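Local coordinates for FAD:protein FMN transferase (Vibrio cholerae, PDB 6NXI) that probably transfers the FMN part of FAD to a threonine hydroxyl of a target flavoprotein, using magnesium or manganese, and releases AMP, at residues A94-V99 with T130-L135; N104-G109 with V237-I242; I242-T247 with L275-E280. All coordinates share one frame; numbering follows the deposited sequence.

Interaction 1 of 3, residues A94-V99 with T130-L135; sequences ALDVTV and TGIEHL. With FAD (flavin-adenine dinucleotide), chain B.
Asp-96 and Thr-98 make a buried polar contact with the turn at Gly-131 and Ile-132. It joins two loops of the ApbE fold. One leads from helix 75-90 into helix 100-105, the other from helix 120-127 into strand 135-138. Asp-96 forms an Asx turn, its OD1 accepting from the backbone N of Thr-98. OG1 of Thr-98 donates to OD1 of Asp-96 at 2.7 Å, and both donors reach it from one face of the carboxylate. With its proton spent there, Thr-98 OG1 accepts from Gly-131 N at 2.8 Å. A chi1 of 71° sets this oxygen between the backbone N and carbonyl carbon of Thr-98, where it can serve both partners. The other carboxylate oxygen, OD2 of Asp-96, takes a weak bond from Ile-132 N. The Ile-132 side chain lies against the same carboxylate, with CD1 3.7 Å from Asp-96 OD1. The backbone of 94-99 faces the FAD adenine and reads its Watson-Crick edge. N6A of FAD donates to Ala-94 O, nearly straight at 170°. Val-99 puts a methyl against the purine, CG2 lying 3.6 Å from FAD C5A, while Asp-96 N donates to FAD N1A at 3.0 Å.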
# COMPACT_ATOMS: atom_id res chain seq x y z
N ALA A 94 -11.86 0.35 -8.45
CA ALA A 94 -10.65 -0.49 -8.67
C ALA A 94 -10.03 -0.90 -7.32
O ALA A 94 -9.64 -2.05 -7.15
CB ALA A 94 -9.67 0.24 -9.54
N LEU A 95 -9.81 0.06 -6.41
CA LEU A 95 -9.31 -0.27 -5.07
C LEU A 95 -10.50 -0.64 -4.21
O LEU A 95 -11.36 0.22 -3.96
CB LEU A 95 -8.57 0.91 -4.45
CG LEU A 95 -7.76 0.50 -3.23
CD1 LEU A 95 -6.47 -0.19 -3.67
CD2 LEU A 95 -7.44 1.68 -2.31
N ASP A 96 -10.58 -1.90 -3.82
CA ASP A 96 -11.76 -2.39 -3.07
C ASP A 96 -11.26 -3.31 -1.97
O ASP A 96 -11.01 -4.44 -2.23
CB ASP A 96 -12.80 -3.04 -3.99
CG ASP A 96 -14.11 -3.34 -3.26
OD1 ASP A 96 -14.08 -3.44 -2.01
OD2 ASP A 96 -15.16 -3.47 -3.96
N VAL A 97 -11.13 -2.81 -0.76
CA VAL A 97 -10.61 -3.60 0.39
C VAL A 97 -11.57 -4.74 0.76
O VAL A 97 -11.16 -5.58 1.58
CB VAL A 97 -10.28 -2.69 1.57
CG1 VAL A 97 -9.11 -1.79 1.20
CG2 VAL A 97 -11.50 -1.90 2.05
N THR A 98 -12.78 -4.84 0.18
CA THR A 98 -13.66 -6.01 0.48
C THR A 98 -13.32 -7.17 -0.46
O THR A 98 -14.02 -8.18 -0.41
CB THR A 98 -15.15 -5.69 0.38
OG1 THR A 98 -15.48 -5.50 -0.99
CG2 THR A 98 -15.47 -4.47 1.20
N VAL A 99 -12.21 -7.12 -1.21
CA VAL A 99 -11.82 -8.27 -2.07
C VAL A 99 -11.11 -9.36 -1.24
O VAL A 99 -10.60 -10.36 -1.83
CB VAL A 99 -10.94 -7.90 -3.29
CG1 VAL A 99 -11.70 -7.08 -4.31
CG2 VAL A 99 -9.63 -7.27 -2.88
N THR A 130 -18.20 -10.14 -2.01
CA THR A 130 -17.30 -8.97 -2.13
C THR A 130 -18.10 -7.77 -2.65
O THR A 130 -19.14 -7.94 -3.30
CB THR A 130 -16.10 -9.29 -3.03
OG1 THR A 130 -16.63 -9.34 -4.35
CG2 THR A 130 -15.43 -10.57 -2.63
N GLY A 131 -17.64 -6.57 -2.33
CA GLY A 131 -18.19 -5.33 -2.88
C GLY A 131 -18.21 -4.27 -1.82
O GLY A 131 -18.73 -4.54 -0.71
N ILE A 132 -17.61 -3.13 -2.15
CA ILE A 132 -17.45 -1.96 -1.25
C ILE A 132 -18.84 -1.53 -0.76
O ILE A 132 -18.89 -0.95 0.33
CB ILE A 132 -16.70 -0.83 -1.99
CG1 ILE A 132 -16.13 0.20 -1.01
CG2 ILE A 132 -17.58 -0.18 -3.04
CD1 ILE A 132 -14.95 -0.29 -0.22
N GLU A 133 -19.87 -1.73 -1.57
CA GLU A 133 -21.24 -1.24 -1.26
C GLU A 133 -21.73 -1.90 0.03
O GLU A 133 -22.66 -1.32 0.68
CB GLU A 133 -22.20 -1.50 -2.43
CG GLU A 133 -22.45 -2.98 -2.71
CD GLU A 133 -21.41 -3.74 -3.53
OE1 GLU A 133 -20.39 -3.10 -3.98
OE2 GLU A 133 -21.69 -4.98 -3.83
N HIS A 134 -21.15 -3.04 0.41
CA HIS A 134 -21.56 -3.86 1.58
C HIS A 134 -21.02 -3.27 2.89
O HIS A 134 -21.47 -3.72 3.97
CB HIS A 134 -21.17 -5.32 1.46
CG HIS A 134 -21.80 -6.05 0.32
ND1 HIS A 134 -23.18 -6.33 0.24
CD2 HIS A 134 -21.24 -6.59 -0.77
CE1 HIS A 134 -23.41 -7.00 -0.86
NE2 HIS A 134 -22.23 -7.20 -1.50
N LEU A 135 -20.07 -2.33 2.79
CA LEU A 135 -19.31 -1.80 3.94
C LEU A 135 -19.77 -0.36 4.16
O LEU A 135 -19.68 0.43 3.21
CB LEU A 135 -17.81 -1.86 3.62
CG LEU A 135 -16.88 -1.34 4.72
CD1 LEU A 135 -16.98 -2.17 6.00
CD2 LEU A 135 -15.45 -1.33 4.24
PA FAD B . -0.09 -3.59 -2.74
O1A FAD B . 0.18 -3.64 -4.20
O2A FAD B . 0.10 -2.33 -1.99
O5B FAD B . -1.57 -4.12 -2.44
C5B FAD B . -1.80 -5.51 -2.80
C4B FAD B . -2.50 -6.24 -1.68
O4B FAD B . -3.80 -5.67 -1.38
C3B FAD B . -2.76 -7.71 -2.04
O3B FAD B . -1.68 -8.52 -1.58
C2B FAD B . -4.10 -8.00 -1.35
O2B FAD B . -3.90 -8.32 0.01
C1B FAD B . -4.82 -6.67 -1.47
N9A FAD B . -5.55 -6.44 -2.70
C8A FAD B . -5.45 -7.12 -3.92
N7A FAD B . -6.17 -6.54 -4.85
C5A FAD B . -6.81 -5.48 -4.25
C6A FAD B . -7.73 -4.53 -4.74
N6A FAD B . -8.12 -4.45 -6.02
N1A FAD B . -8.12 -3.58 -3.87
C2A FAD B . -7.70 -3.65 -2.59
N3A FAD B . -6.84 -4.50 -2.02
C4A FAD B . -6.43 -5.41 -2.92
N1 FAD B . 1.87 -10.94 5.36
C2 FAD B . 2.18 -12.12 6.00
O2 FAD B . 2.64 -13.09 5.34
N3 FAD B . 2.05 -12.27 7.34
C4 FAD B . 1.56 -11.27 8.15
O4 FAD B . 1.42 -11.45 9.35
C4X FAD B . 1.20 -10.03 7.52
N5 FAD B . 0.72 -9.06 8.26
C5X FAD B . 0.37 -7.88 7.64
C6 FAD B . -0.18 -6.84 8.41
C7 FAD B . -0.55 -5.63 7.87
C7M FAD B . -1.12 -4.54 8.76
C8 FAD B . -0.37 -5.43 6.48
C8M FAD B . -0.77 -4.13 5.82
C9 FAD B . 0.16 -6.46 5.70
C9A FAD B . 0.55 -7.69 6.25
N10 FAD B . 1.06 -8.75 5.50
C10 FAD B . 1.40 -9.95 6.10
C1' FAD B . 1.32 -8.57 4.06
C2' FAD B . 0.12 -8.63 3.19
O2' FAD B . -0.48 -9.92 3.25
C3' FAD B . 0.53 -8.34 1.73
O3' FAD B . 1.42 -9.31 1.22
C4' FAD B . 1.25 -7.02 1.54
O4' FAD B . 0.65 -6.03 2.37
C5' FAD B . 1.31 -6.61 0.08
O5' FAD B . 1.82 -5.26 0.01
P FAD B . 2.26 -4.67 -1.39
O1P FAD B . 3.07 -5.63 -2.15
O2P FAD B . 2.74 -3.29 -1.01
O3P FAD B . 0.83 -4.67 -2.07

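Interaction 2 of 3, residues N104-G109 with V237-I242; sequences NLWGFG and VRYSHI. With FAD (flavin-adenine dinucleotide), chain B.
Phe-108 packs its ring face on the backbone of His-241 in a CH-pi contact. Here the Schellman turn after helix 100-105 meets the loop before strand 255-262. CA of His-241 sits 3.5 Å from the centroid of the Phe-108 ring, 9° off the ring normal. CB of His-241 covers the CD1 side of the same face. The Tyr-239 ring meets the far end of Phe-108 obliquely, with planes at 34°. The two side chains come from opposite directions. Tyr-239 then uses its hydroxyl on the backbone: OH of Tyr-239 donates to Trp-106 O at 2.7 Å, nearly along the C=O axis. That carbonyl lies just before Gly-107, whose positive phi closes the helix in the Schellman motif. The turn carries the chain round to Phe-108. Trp-106 is fixed from elsewhere, its NE1 bonding to Gly-248 O. On the loop side, Ser-240 forms an ST turn, its OG accepting from Ile-242 N. The contact lies at the surface and borders the FAD pocket. The His-241 side chain turns from Phe-108 toward the cofactor. Its chi1 of 63° leads the imidazole to the adenosine ribose, where ND1 of His-241 and O3B of FAD share a hydrogen bond of 2.7 Å, met at the ring edge.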
# COMPACT_ATOMS: atom_id res chain seq x y z
N ASN A 104 -7.82 -14.28 -0.73
CA ASN A 104 -7.64 -15.53 0.02
C ASN A 104 -7.82 -16.70 -0.94
O ASN A 104 -6.97 -17.59 -0.92
CB ASN A 104 -8.60 -15.60 1.19
CG ASN A 104 -8.33 -14.56 2.26
OD1 ASN A 104 -7.37 -13.81 2.17
ND2 ASN A 104 -9.27 -14.43 3.19
N LEU A 105 -8.84 -16.67 -1.80
CA LEU A 105 -9.08 -17.77 -2.78
C LEU A 105 -7.82 -18.02 -3.63
O LEU A 105 -7.49 -19.19 -3.90
CB LEU A 105 -10.28 -17.41 -3.64
CG LEU A 105 -10.66 -18.45 -4.70
CD1 LEU A 105 -11.23 -19.71 -4.07
CD2 LEU A 105 -11.63 -17.86 -5.70
N TRP A 106 -7.22 -16.95 -4.12
CA TRP A 106 -6.10 -17.07 -5.09
C TRP A 106 -4.78 -17.41 -4.41
O TRP A 106 -3.80 -17.58 -5.13
CB TRP A 106 -6.05 -15.81 -5.95
CG TRP A 106 -7.17 -15.77 -6.94
CD1 TRP A 106 -8.26 -14.95 -6.93
CD2 TRP A 106 -7.36 -16.66 -8.05
NE1 TRP A 106 -9.09 -15.26 -7.97
CE2 TRP A 106 -8.56 -16.27 -8.69
CE3 TRP A 106 -6.57 -17.65 -8.63
CZ2 TRP A 106 -9.03 -16.89 -9.83
CZ3 TRP A 106 -7.03 -18.26 -9.78
CH2 TRP A 106 -8.25 -17.88 -10.35
N GLY A 107 -4.71 -17.41 -3.08
CA GLY A 107 -3.54 -17.90 -2.33
C GLY A 107 -2.70 -16.80 -1.73
O GLY A 107 -1.53 -17.10 -1.38
N PHE A 108 -3.21 -15.58 -1.61
CA PHE A 108 -2.41 -14.40 -1.21
C PHE A 108 -2.79 -13.89 0.17
O PHE A 108 -2.38 -12.73 0.49
CB PHE A 108 -2.48 -13.34 -2.28
CG PHE A 108 -1.92 -13.79 -3.60
CD1 PHE A 108 -0.56 -13.91 -3.74
CD2 PHE A 108 -2.75 -14.04 -4.69
CE1 PHE A 108 -0.03 -14.27 -4.96
CE2 PHE A 108 -2.22 -14.42 -5.90
CZ PHE A 108 -0.85 -14.51 -6.04
N GLY A 109 -3.60 -14.64 0.89
CA GLY A 109 -4.02 -14.22 2.24
C GLY A 109 -3.70 -15.33 3.23
O GLY A 109 -2.88 -16.23 3.00
N VAL A 237 -1.36 -17.38 -18.25
CA VAL A 237 -2.36 -16.73 -17.38
C VAL A 237 -1.60 -15.84 -16.40
O VAL A 237 -0.59 -16.30 -15.80
CB VAL A 237 -3.24 -17.76 -16.66
CG1 VAL A 237 -4.14 -17.07 -15.63
CG2 VAL A 237 -4.02 -18.59 -17.66
N ARG A 238 -2.08 -14.62 -16.20
CA ARG A 238 -1.45 -13.69 -15.24
C ARG A 238 -1.87 -14.11 -13.84
O ARG A 238 -3.10 -14.26 -13.59
CB ARG A 238 -1.89 -12.26 -15.53
CG ARG A 238 -1.41 -11.76 -16.88
CD ARG A 238 0.07 -11.41 -16.91
NE ARG A 238 0.42 -11.05 -18.28
CZ ARG A 238 0.00 -9.95 -18.94
NH1 ARG A 238 -0.77 -9.05 -18.36
NH2 ARG A 238 0.37 -9.76 -20.20
N TYR A 239 -0.89 -14.22 -12.97
CA TYR A 239 -1.10 -14.62 -11.56
C TYR A 239 -0.28 -13.68 -10.68
O TYR A 239 0.94 -13.59 -10.79
CB TYR A 239 -0.75 -16.10 -11.34
CG TYR A 239 -0.88 -16.58 -9.92
CD1 TYR A 239 -2.13 -16.75 -9.33
CD2 TYR A 239 0.23 -16.80 -9.12
CE1 TYR A 239 -2.27 -17.20 -8.02
CE2 TYR A 239 0.11 -17.24 -7.81
CZ TYR A 239 -1.15 -17.43 -7.25
OH TYR A 239 -1.25 -17.85 -5.94
N SER A 240 -0.98 -12.91 -9.89
CA SER A 240 -0.38 -11.96 -8.94
C SER A 240 -1.39 -11.70 -7.84
O SER A 240 -2.56 -12.10 -7.97
CB SER A 240 0.03 -10.67 -9.58
OG SER A 240 -1.07 -9.74 -9.70
N HIS A 241 -0.90 -11.06 -6.78
CA HIS A 241 -1.72 -10.76 -5.58
C HIS A 241 -2.66 -9.57 -5.79
O HIS A 241 -3.47 -9.37 -4.90
CB HIS A 241 -0.82 -10.48 -4.39
CG HIS A 241 0.05 -9.28 -4.56
ND1 HIS A 241 0.21 -8.39 -3.56
CD2 HIS A 241 0.84 -8.87 -5.58
CE1 HIS A 241 1.06 -7.45 -3.95
NE2 HIS A 241 1.46 -7.71 -5.19
N ILE A 242 -2.59 -8.86 -6.91
CA ILE A 242 -3.49 -7.70 -7.18
C ILE A 242 -4.70 -8.20 -7.94
O ILE A 242 -4.56 -8.72 -9.05
CB ILE A 242 -2.70 -6.58 -7.89
CG1 ILE A 242 -1.62 -6.02 -6.95
CG2 ILE A 242 -3.64 -5.48 -8.34
CD1 ILE A 242 -0.62 -5.13 -7.67
PA FAD B . -0.09 -3.59 -2.74
O1A FAD B . 0.18 -3.64 -4.20
O2A FAD B . 0.10 -2.33 -1.99
O5B FAD B . -1.57 -4.12 -2.44
C5B FAD B . -1.80 -5.51 -2.80
C4B FAD B . -2.50 -6.24 -1.68
O4B FAD B . -3.80 -5.67 -1.38
C3B FAD B . -2.76 -7.71 -2.04
O3B FAD B . -1.68 -8.52 -1.58
C2B FAD B . -4.10 -8.00 -1.35
O2B FAD B . -3.90 -8.32 0.01
C1B FAD B . -4.82 -6.67 -1.47
N9A FAD B . -5.55 -6.44 -2.70
C8A FAD B . -5.45 -7.12 -3.92
N7A FAD B . -6.17 -6.54 -4.85
C5A FAD B . -6.81 -5.48 -4.25
C6A FAD B . -7.73 -4.53 -4.74
N6A FAD B . -8.12 -4.45 -6.02
N1A FAD B . -8.12 -3.58 -3.87
C2A FAD B . -7.70 -3.65 -2.59
N3A FAD B . -6.84 -4.50 -2.02
C4A FAD B . -6.43 -5.41 -2.92
N1 FAD B . 1.87 -10.94 5.36
C2 FAD B . 2.18 -12.12 6.00
O2 FAD B . 2.64 -13.09 5.34
N3 FAD B . 2.05 -12.27 7.34
C4 FAD B . 1.56 -11.27 8.15
O4 FAD B . 1.42 -11.45 9.35
C4X FAD B . 1.20 -10.03 7.52
N5 FAD B . 0.72 -9.06 8.26
C5X FAD B . 0.37 -7.88 7.64
C6 FAD B . -0.18 -6.84 8.41
C7 FAD B . -0.55 -5.63 7.87
C7M FAD B . -1.12 -4.54 8.76
C8 FAD B . -0.37 -5.43 6.48
C8M FAD B . -0.77 -4.13 5.82
C9 FAD B . 0.16 -6.46 5.70
C9A FAD B . 0.55 -7.69 6.25
N10 FAD B . 1.06 -8.75 5.50
C10 FAD B . 1.40 -9.95 6.10
C1' FAD B . 1.32 -8.57 4.06
C2' FAD B . 0.12 -8.63 3.19
O2' FAD B . -0.48 -9.92 3.25
C3' FAD B . 0.53 -8.34 1.73
O3' FAD B . 1.42 -9.31 1.22
C4' FAD B . 1.25 -7.02 1.54
O4' FAD B . 0.65 -6.03 2.37
C5' FAD B . 1.31 -6.61 0.08
O5' FAD B . 1.82 -5.26 0.01
P FAD B . 2.26 -4.67 -1.39
O1P FAD B . 3.07 -5.63 -2.15
O2P FAD B . 2.74 -3.29 -1.01
O3P FAD B . 0.83 -4.67 -2.07

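Interaction 3 of 3, residues I242-T247 with L275-E280; sequences IIDPTT and LMVMGE. With FAD (flavin-adenine dinucleotide), chain B.
Asp-244 and Val-277 bring their backbones to a closest CA-CA distance of 6.0 Å, where the loop 242-247 passes the C-terminal end of helix 265-278. No hydrogen bond joins the two segments. The contact is apolar and centres on Val-277, whose two methyls divide the work. CG2 of Val-277 meets CG2 of Ile-242 at 3.5 Å, a tight approach for two carbons, and also faces Ile-243 O. CG1 of Val-277 turns the other way along the loop, to CD of Pro-245 at 3.8 Å and the CA of Asp-244. This split follows from a chi1 of 171°, which puts CG1 anti to the backbone N of Val-277 and CG2 beside it. Met-276 adds a second apolar touch. Its chain bends at chi2, and SD of Met-276 lies 4.0 Å from CD1 of Ile-242, the two side chains crossing at about a right angle. Met-276 also packs on Val-255 and Val-258 of strand 255-262, so this layer continues into the large antiparallel sheet.

The loop has its own brace. Asp-244 forms an Asx turn: its OD1 accepts from Thr-246 N and, at 2.7 Å, from Thr-246 OG1, both from one face of the carboxylate. Just before this turn, the backbone of Ile-243 meets the adenine. Ile-243 N donates to FAD N7A at 2.9 Å and 173°, and Ile-243 O accepts from FAD N6A at 2.8 Å. This pair reads the Hoogsteen edge of the base. Val-277 CG2 and Pro-245 CG both lie near N6A of FAD. The chemistry implies a division of labour: backbone polar groups recognise the adenine, while apolar side chains set the loop against the helix beside the exocyclic amine.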
# COMPACT_ATOMS: atom_id res chain seq x y z
N ILE A 242 -2.59 -8.86 -6.91
CA ILE A 242 -3.49 -7.70 -7.18
C ILE A 242 -4.70 -8.20 -7.94
O ILE A 242 -4.56 -8.72 -9.05
CB ILE A 242 -2.70 -6.58 -7.89
CG1 ILE A 242 -1.62 -6.02 -6.95
CG2 ILE A 242 -3.64 -5.48 -8.34
CD1 ILE A 242 -0.62 -5.13 -7.67
N ILE A 243 -5.87 -8.08 -7.33
CA ILE A 243 -7.14 -8.64 -7.86
C ILE A 243 -7.93 -7.52 -8.56
O ILE A 243 -8.05 -6.41 -8.02
CB ILE A 243 -7.94 -9.29 -6.70
CG1 ILE A 243 -7.08 -10.30 -5.91
CG2 ILE A 243 -9.25 -9.88 -7.23
CD1 ILE A 243 -6.48 -11.42 -6.77
N ASP A 244 -8.53 -7.83 -9.69
CA ASP A 244 -9.46 -6.93 -10.39
C ASP A 244 -10.84 -7.20 -9.81
O ASP A 244 -11.39 -8.29 -9.97
CB ASP A 244 -9.38 -7.14 -11.90
CG ASP A 244 -10.26 -6.19 -12.68
OD1 ASP A 244 -11.25 -5.67 -12.10
OD2 ASP A 244 -9.98 -6.06 -13.89
N PRO A 245 -11.43 -6.25 -9.07
CA PRO A 245 -12.72 -6.50 -8.42
C PRO A 245 -13.84 -6.86 -9.40
O PRO A 245 -14.76 -7.54 -8.97
CB PRO A 245 -13.01 -5.17 -7.71
CG PRO A 245 -11.63 -4.65 -7.43
CD PRO A 245 -10.89 -4.91 -8.73
N THR A 246 -13.71 -6.46 -10.67
CA THR A 246 -14.76 -6.65 -11.70
C THR A 246 -14.73 -8.10 -12.18
O THR A 246 -15.84 -8.68 -12.39
CB THR A 246 -14.63 -5.61 -12.82
OG1 THR A 246 -13.47 -5.83 -13.62
CG2 THR A 246 -14.60 -4.20 -12.29
N THR A 247 -13.54 -8.69 -12.27
CA THR A 247 -13.37 -10.09 -12.74
C THR A 247 -13.33 -11.07 -11.56
O THR A 247 -13.58 -12.28 -11.81
CB THR A 247 -12.13 -10.25 -13.61
OG1 THR A 247 -11.00 -10.10 -12.75
CG2 THR A 247 -12.11 -9.28 -14.78
N LEU A 275 -4.64 2.59 -9.09
CA LEU A 275 -4.35 3.03 -10.47
C LEU A 275 -3.83 1.83 -11.29
O LEU A 275 -4.20 1.70 -12.49
CB LEU A 275 -3.38 4.21 -10.45
CG LEU A 275 -3.87 5.47 -9.73
CD1 LEU A 275 -2.79 6.54 -9.80
CD2 LEU A 275 -5.16 6.02 -10.32
N MET A 276 -3.06 0.93 -10.70
CA MET A 276 -2.59 -0.30 -11.41
C MET A 276 -3.79 -1.12 -11.94
O MET A 276 -3.79 -1.54 -13.10
CB MET A 276 -1.71 -1.14 -10.51
CG MET A 276 -1.20 -2.38 -11.19
SD MET A 276 0.50 -2.69 -10.57
CE MET A 276 0.76 -4.20 -11.49
N VAL A 277 -4.81 -1.31 -11.11
CA VAL A 277 -6.02 -2.10 -11.45
C VAL A 277 -6.80 -1.34 -12.54
O VAL A 277 -7.39 -2.00 -13.45
CB VAL A 277 -6.89 -2.40 -10.22
CG1 VAL A 277 -8.22 -3.01 -10.61
CG2 VAL A 277 -6.16 -3.28 -9.19
N MET A 278 -6.80 -0.00 -12.51
CA MET A 278 -7.55 0.81 -13.52
C MET A 278 -6.93 0.65 -14.91
O MET A 278 -7.69 0.67 -15.91
CB MET A 278 -7.55 2.30 -13.15
CG MET A 278 -8.36 2.61 -11.94
SD MET A 278 -8.44 4.42 -11.68
CE MET A 278 -9.86 4.82 -12.68
N GLY A 279 -5.61 0.44 -14.97
CA GLY A 279 -4.87 0.41 -16.23
C GLY A 279 -4.40 1.79 -16.62
O GLY A 279 -4.78 2.79 -15.95
N GLU A 280 -3.53 1.86 -17.62
CA GLU A 280 -2.80 3.13 -17.90
C GLU A 280 -3.79 4.18 -18.42
O GLU A 280 -3.65 5.36 -18.01
CB GLU A 280 -1.57 2.90 -18.77
CG GLU A 280 -1.86 2.42 -20.17
CD GLU A 280 -2.10 0.93 -20.40
OE1 GLU A 280 -2.31 0.17 -19.41
OE2 GLU A 280 -2.15 0.53 -21.60
PA FAD B . -0.09 -3.59 -2.74
O1A FAD B . 0.18 -3.64 -4.20
O2A FAD B . 0.10 -2.33 -1.99
O5B FAD B . -1.57 -4.12 -2.44
C5B FAD B . -1.80 -5.51 -2.80
C4B FAD B . -2.50 -6.24 -1.68
O4B FAD B . -3.80 -5.67 -1.38
C3B FAD B . -2.76 -7.71 -2.04
O3B FAD B . -1.68 -8.52 -1.58
C2B FAD B . -4.10 -8.00 -1.35
O2B FAD B . -3.90 -8.32 0.01
C1B FAD B . -4.82 -6.67 -1.47
N9A FAD B . -5.55 -6.44 -2.70
C8A FAD B . -5.45 -7.12 -3.92
N7A FAD B . -6.17 -6.54 -4.85
C5A FAD B . -6.81 -5.48 -4.25
C6A FAD B . -7.73 -4.53 -4.74
N6A FAD B . -8.12 -4.45 -6.02
N1A FAD B . -8.12 -3.58 -3.87
C2A FAD B . -7.70 -3.65 -2.59
N3A FAD B . -6.84 -4.50 -2.02
C4A FAD B . -6.43 -5.41 -2.92
N1 FAD B . 1.87 -10.94 5.36
C2 FAD B . 2.18 -12.12 6.00
O2 FAD B . 2.64 -13.09 5.34
N3 FAD B . 2.05 -12.27 7.34
C4 FAD B . 1.56 -11.27 8.15
O4 FAD B . 1.42 -11.45 9.35
C4X FAD B . 1.20 -10.03 7.52
N5 FAD B . 0.72 -9.06 8.26
C5X FAD B . 0.37 -7.88 7.64
C6 FAD B . -0.18 -6.84 8.41
C7 FAD B . -0.55 -5.63 7.87
C7M FAD B . -1.12 -4.54 8.76
C8 FAD B . -0.37 -5.43 6.48
C8M FAD B . -0.77 -4.13 5.82
C9 FAD B . 0.16 -6.46 5.70
C9A FAD B . 0.55 -7.69 6.25
N10 FAD B . 1.06 -8.75 5.50
C10 FAD B . 1.40 -9.95 6.10
C1' FAD B . 1.32 -8.57 4.06
C2' FAD B . 0.12 -8.63 3.19
O2' FAD B . -0.48 -9.92 3.25
C3' FAD B . 0.53 -8.34 1.73
O3' FAD B . 1.42 -9.31 1.22
C4' FAD B . 1.25 -7.02 1.54
O4' FAD B . 0.65 -6.03 2.37
C5' FAD B . 1.31 -6.61 0.08
O5' FAD B . 1.82 -5.26 0.01
P FAD B . 2.26 -4.67 -1.39
O1P FAD B . 3.07 -5.63 -2.15
O2P FAD B . 2.74 -3.29 -1.01
O3P FAD B . 0.83 -4.67 -2.07

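Overall arrangement
The three contacts all touch the adenosine half of one FAD. Interactions 1 and 3 have centres 13 Å apart, as do 2 and 3; 1 and 2 are 16 Å apart. Along the chain, interactions 1 and 2 cross, their segments alternating, and each closes before interaction 3 opens. Helix 100-105 links 94-99 to 104-109, and Ile-242 is shared by interactions 2 and 3. Interactions 1 and 3 touch through Ala-94 with Pro-245, Val-277 and Met-278. Interaction 1 serves the Watson-Crick edge of the adenine and interaction 3 the Hoogsteen edge. Interaction 2 adds the ribose contact. Thr-273, a magnesium ligand, lies on helix 265-278, which carries part of interaction 3.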